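Local atomic coordinates of Crov588 (Cafeteriavirus, PDB entry 6NYR), a protein that is of unknown function but folds as a leucine-rich repeat protein, its many FNIP-type repeats curving into a nearly closed ring. Residues K155-T166 with Q176-S186. Numbering follows the deposited sequence.
Sequences KIVENVLPNSLT and QKITENVLPNS
Ser-186 turns OG to the place between its backbone N and carbonyl carbon (chi1 50°), and this rotation brings the hydroxyl between two carbonyls, Leu-165 O at 2.8 Å and Asn-163 O at 2.9 Å from OG. Its single proton has both within reach, and the choice stays open. In Val-182, CG1 stands opposite the backbone N (chi1 172°) and meets Ile-156 CG2 at 3.8 Å, the two side chains crossing at about a right angle. Pro-184 fits its ring against the turn 162-165: CG lies 3.8 Å from Leu-165 CB, while CD faces Leu-161 CD1 at 3.9 Å. Toward the solvent, Glu-158 and Asn-181 run side by side, with Glu-158 OE2 3.4 Å from Asn-181 CB. A water bridges the backbones, donating to Ile-156 O and accepting from Thr-179 N. The serine contact recurs every 22 residues between neighbouring coils of this solenoid: Ser-164 OG is placed likewise by Gly-141 O and Leu-143 O one turn earlier, and Ser-208 OG meets Asn-185 O one turn later. Both segments are loops between successive parallel strands, 155-166 leading into strand 167-169 and the loop 176-186 preceding strand 189-191, with Leu-161 and Leu-165 packed on Leu-146 of strand 145-147.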
loop_
_atom_site.group_PDB
_atom_site.type_symbol
_atom_site.label_atom_id
_atom_site.label_comp_id
_atom_site.label_asym_id
_atom_site.label_seq_id
_atom_site.Cartn_x
_atom_site.Cartn_y
_atom_site.Cartn_z
ATOM N N LYS A 155 -29.618 -23.409 11.246
ATOM C CA LYS A 155 -30.032 -22.778 12.491
ATOM C C LYS A 155 -28.969 -22.974 13.569
ATOM O O LYS A 155 -28.276 -23.993 13.617
ATOM C CB LYS A 155 -31.370 -23.353 12.963
ATOM C CG LYS A 155 -32.578 -22.915 12.136
ATOM C CD LYS A 155 -33.751 -23.884 12.282
ATOM C CE LYS A 155 -34.953 -23.418 11.469
ATOM N NZ LYS A 155 -36.035 -24.439 11.409
ATOM N N ILE A 156 -28.841 -21.970 14.432
ATOM C CA ILE A 156 -28.010 -22.030 15.632
ATOM C C ILE A 156 -28.933 -21.808 16.822
ATOM O O ILE A 156 -29.552 -20.741 16.944
ATOM C CB ILE A 156 -26.872 -20.999 15.610
ATOM C CG1 ILE A 156 -25.923 -21.284 14.445
ATOM C CG2 ILE A 156 -26.082 -21.020 16.910
ATOM C CD1 ILE A 156 -26.122 -20.414 13.253
ATOM N N VAL A 157 -29.028 -22.812 17.692
ATOM C CA VAL A 157 -29.912 -22.740 18.848
ATOM C C VAL A 157 -29.109 -22.634 20.139
ATOM O O VAL A 157 -27.880 -22.511 20.114
ATOM C CB VAL A 157 -30.853 -23.962 18.883
ATOM C CG1 VAL A 157 -31.712 -24.004 17.625
ATOM C CG2 VAL A 157 -30.053 -25.257 19.034
ATOM N N GLU A 158 -29.811 -22.660 21.271
ATOM C CA GLU A 158 -29.192 -22.420 22.566
ATOM C C GLU A 158 -28.161 -23.493 22.898
ATOM O O GLU A 158 -28.349 -24.677 22.611
ATOM C CB GLU A 158 -30.287 -22.386 23.639
ATOM C CG GLU A 158 -29.969 -21.586 24.885
ATOM C CD GLU A 158 -31.130 -21.572 25.874
ATOM O OE1 GLU A 158 -32.171 -22.196 25.580
ATOM O OE2 GLU A 158 -30.998 -20.943 26.944
ATOM N N ASN A 159 -27.065 -23.056 23.513
ATOM C CA ASN A 159 -26.019 -23.914 24.065
ATOM C C ASN A 159 -25.239 -24.690 23.006
ATOM O O ASN A 159 -24.583 -25.686 23.332
ATOM C CB ASN A 159 -26.573 -24.910 25.100
ATOM C CG ASN A 159 -27.330 -24.232 26.223
ATOM O OD1 ASN A 159 -26.945 -23.155 26.687
ATOM N ND2 ASN A 159 -28.407 -24.866 26.678
ATOM N N VAL A 160 -25.283 -24.275 21.745
ATOM C CA VAL A 160 -24.390 -24.858 20.751
ATOM C C VAL A 160 -23.082 -24.077 20.663
ATOM O O VAL A 160 -22.015 -24.660 20.462
ATOM C CB VAL A 160 -25.086 -24.933 19.377
ATOM C CG1 VAL A 160 -26.447 -25.594 19.501
ATOM C CG2 VAL A 160 -25.214 -23.548 18.771
ATOM N N LEU A 161 -23.145 -22.760 20.810
ATOM C CA LEU A 161 -21.942 -21.939 20.805
ATOM C C LEU A 161 -21.267 -22.000 22.170
ATOM O O LEU A 161 -21.939 -21.829 23.195
ATOM C CB LEU A 161 -22.285 -20.499 20.446
ATOM C CG LEU A 161 -22.873 -20.287 19.049
ATOM C CD1 LEU A 161 -23.307 -18.836 18.867
ATOM C CD2 LEU A 161 -21.882 -20.699 17.969
ATOM N N PRO A 162 -19.963 -22.262 22.227
ATOM C CA PRO A 162 -19.295 -22.323 23.534
ATOM C C PRO A 162 -19.475 -21.024 24.305
ATOM O O PRO A 162 -19.494 -19.934 23.730
ATOM C CB PRO A 162 -17.822 -22.558 23.177
ATOM C CG PRO A 162 -17.834 -23.133 21.794
ATOM C CD PRO A 162 -19.046 -22.563 21.108
ATOM N N ASN A 163 -19.613 -21.149 25.623
ATOM C CA ASN A 163 -19.715 -19.950 26.461
ATOM C C ASN A 163 -18.367 -19.232 26.612
ATOM O O ASN A 163 -18.248 -18.311 27.430
ATOM C CB ASN A 163 -20.300 -20.295 27.833
ATOM C CG ASN A 163 -19.505 -21.350 28.570
ATOM O OD1 ASN A 163 -18.275 -21.393 28.491
ATOM N ND2 ASN A 163 -20.205 -22.212 29.300
ATOM N N SER A 164 -17.366 -19.645 25.838
ATOM C CA SER A 164 -16.058 -19.006 25.830
ATOM C C SER A 164 -15.823 -18.177 24.576
ATOM O O SER A 164 -14.783 -17.514 24.468
ATOM C CB SER A 164 -14.959 -20.067 25.950
ATOM O OG SER A 164 -15.110 -21.046 24.936
ATOM N N LEU A 165 -16.763 -18.183 23.638
ATOM C CA LEU A 165 -16.552 -17.559 22.339
ATOM C C LEU A 165 -16.511 -16.041 22.459
ATOM O O LEU A 165 -17.367 -15.431 23.107
ATOM C CB LEU A 165 -17.669 -17.976 21.385
ATOM C CG LEU A 165 -17.417 -17.911 19.882
ATOM C CD1 LEU A 165 -16.523 -19.052 19.431
ATOM C CD2 LEU A 165 -18.747 -17.921 19.133
ATOM N N THR A 166 -15.507 -15.433 21.828
ATOM C CA THR A 166 -15.390 -13.982 21.766
ATOM C C THR A 166 -15.605 -13.411 20.371
ATOM O O THR A 166 -16.033 -12.260 20.249
ATOM C CB THR A 166 -14.006 -13.527 22.262
ATOM O OG1 THR A 166 -12.984 -14.157 21.479
ATOM C CG2 THR A 166 -13.812 -13.864 23.728
ATOM N N GLN A 176 -30.485 -16.990 9.321
ATOM C CA GLN A 176 -31.418 -17.621 10.241
ATOM C C GLN A 176 -31.623 -16.728 11.457
ATOM O O GLN A 176 -30.724 -15.988 11.862
ATOM C CB GLN A 176 -30.930 -19.003 10.704
ATOM C CG GLN A 176 -30.798 -20.043 9.608
ATOM C CD GLN A 176 -32.132 -20.442 9.005
ATOM O OE1 GLN A 176 -33.161 -20.471 9.689
ATOM N NE2 GLN A 176 -32.120 -20.760 7.715
ATOM N N LYS A 177 -32.813 -16.825 12.048
ATOM C CA LYS A 177 -33.134 -16.040 13.231
ATOM C C LYS A 177 -32.178 -16.387 14.365
ATOM O O LYS A 177 -31.752 -17.537 14.517
ATOM C CB LYS A 177 -34.584 -16.294 13.646
ATOM C CG LYS A 177 -35.071 -15.471 14.834
ATOM C CD LYS A 177 -34.907 -13.976 14.604
ATOM C CE LYS A 177 -35.321 -13.173 15.837
ATOM N NZ LYS A 177 -36.798 -13.015 15.957
ATOM N N ILE A 178 -31.833 -15.373 15.152
ATOM C CA ILE A 178 -31.040 -15.528 16.367
ATOM C C ILE A 178 -31.910 -15.109 17.540
ATOM O O ILE A 178 -32.319 -13.943 17.627
ATOM C CB ILE A 178 -29.743 -14.702 16.322
ATOM C CG1 ILE A 178 -28.812 -15.275 15.255
ATOM C CG2 ILE A 178 -29.083 -14.664 17.692
ATOM C CD1 ILE A 178 -27.581 -14.442 15.009
ATOM N N THR A 179 -32.191 -16.052 18.441
ATOM C CA THR A 179 -33.111 -15.802 19.536
ATOM C C THR A 179 -32.359 -15.654 20.865
ATOM O O THR A 179 -31.124 -15.630 20.916
ATOM C CB THR A 179 -34.160 -16.918 19.646
ATOM O OG1 THR A 179 -33.519 -18.157 19.985
ATOM C CG2 THR A 179 -34.922 -17.084 18.344
ATOM N N GLU A 180 -33.131 -15.575 21.949
ATOM C CA GLU A 180 -32.607 -15.285 23.277
ATOM C C GLU A 180 -31.680 -16.391 23.762
ATOM O O GLU A 180 -31.949 -17.582 23.580
ATOM C CB GLU A 180 -33.800 -15.111 24.227
ATOM C CG GLU A 180 -33.598 -14.247 25.445
ATOM C CD GLU A 180 -34.937 -13.771 26.021
ATOM O OE1 GLU A 180 -35.957 -13.848 25.305
ATOM O OE2 GLU A 180 -34.965 -13.326 27.187
ATOM N N ASN A 181 -30.567 -15.976 24.370
ATOM C CA ASN A 181 -29.603 -16.867 25.008
ATOM C C ASN A 181 -28.879 -17.773 24.018
ATOM O O ASN A 181 -28.375 -18.835 24.406
ATOM C CB ASN A 181 -30.267 -17.722 26.094
ATOM C CG ASN A 181 -30.988 -16.887 27.134
ATOM O OD1 ASN A 181 -32.211 -16.770 27.102
ATOM N ND2 ASN A 181 -30.234 -16.297 28.056
ATOM N N VAL A 182 -28.822 -17.388 22.747
ATOM C CA VAL A 182 -28.054 -18.137 21.759
ATOM C C VAL A 182 -26.617 -17.642 21.692
ATOM O O VAL A 182 -25.682 -18.442 21.628
ATOM C CB VAL A 182 -28.739 -18.038 20.381
ATOM C CG1 VAL A 182 -27.857 -18.651 19.302
ATOM C CG2 VAL A 182 -30.106 -18.709 20.410
ATOM N N LEU A 183 -26.429 -16.330 21.707
ATOM C CA LEU A 183 -25.103 -15.729 21.663
ATOM C C LEU A 183 -24.471 -15.772 23.048
ATOM O O LEU A 183 -25.104 -15.357 24.026
ATOM C CB LEU A 183 -25.204 -14.290 21.172
ATOM C CG LEU A 183 -25.772 -14.103 19.764
ATOM C CD1 LEU A 183 -25.954 -12.617 19.470
ATOM C CD2 LEU A 183 -24.880 -14.747 18.719
ATOM N N PRO A 184 -23.236 -16.262 23.174
ATOM C CA PRO A 184 -22.637 -16.377 24.508
ATOM C C PRO A 184 -22.436 -15.026 25.183
ATOM O O PRO A 184 -22.271 -13.990 24.532
ATOM C CB PRO A 184 -21.303 -17.092 24.251
ATOM C CG PRO A 184 -21.076 -17.043 22.770
ATOM C CD PRO A 184 -22.428 -16.923 22.129
ATOM N N ASN A 185 -22.455 -15.060 26.518
ATOM C CA ASN A 185 -22.263 -13.877 27.343
ATOM C C ASN A 185 -20.854 -13.315 27.245
ATOM O O ASN A 185 -20.606 -12.214 27.750
ATOM C CB ASN A 185 -22.552 -14.239 28.802
ATOM C CG ASN A 185 -24.030 -14.393 29.094
ATOM O OD1 ASN A 185 -24.835 -13.525 28.762
ATOM N ND2 ASN A 185 -24.398 -15.512 29.710
ATOM N N SER A 186 -19.938 -14.047 26.618
ATOM C CA SER A 186 -18.557 -13.626 26.440
ATOM C C SER A 186 -18.288 -12.951 25.102
ATOM O O SER A 186 -17.183 -12.434 24.903
ATOM C CB SER A 186 -17.636 -14.847 26.586
ATOM O OG SER A 186 -18.097 -15.923 25.776
HETATM O O HOH W 1 -31.712 -18.978 17.562
HETATM O O HOH W 2 -25.527 -20.806 21.080
#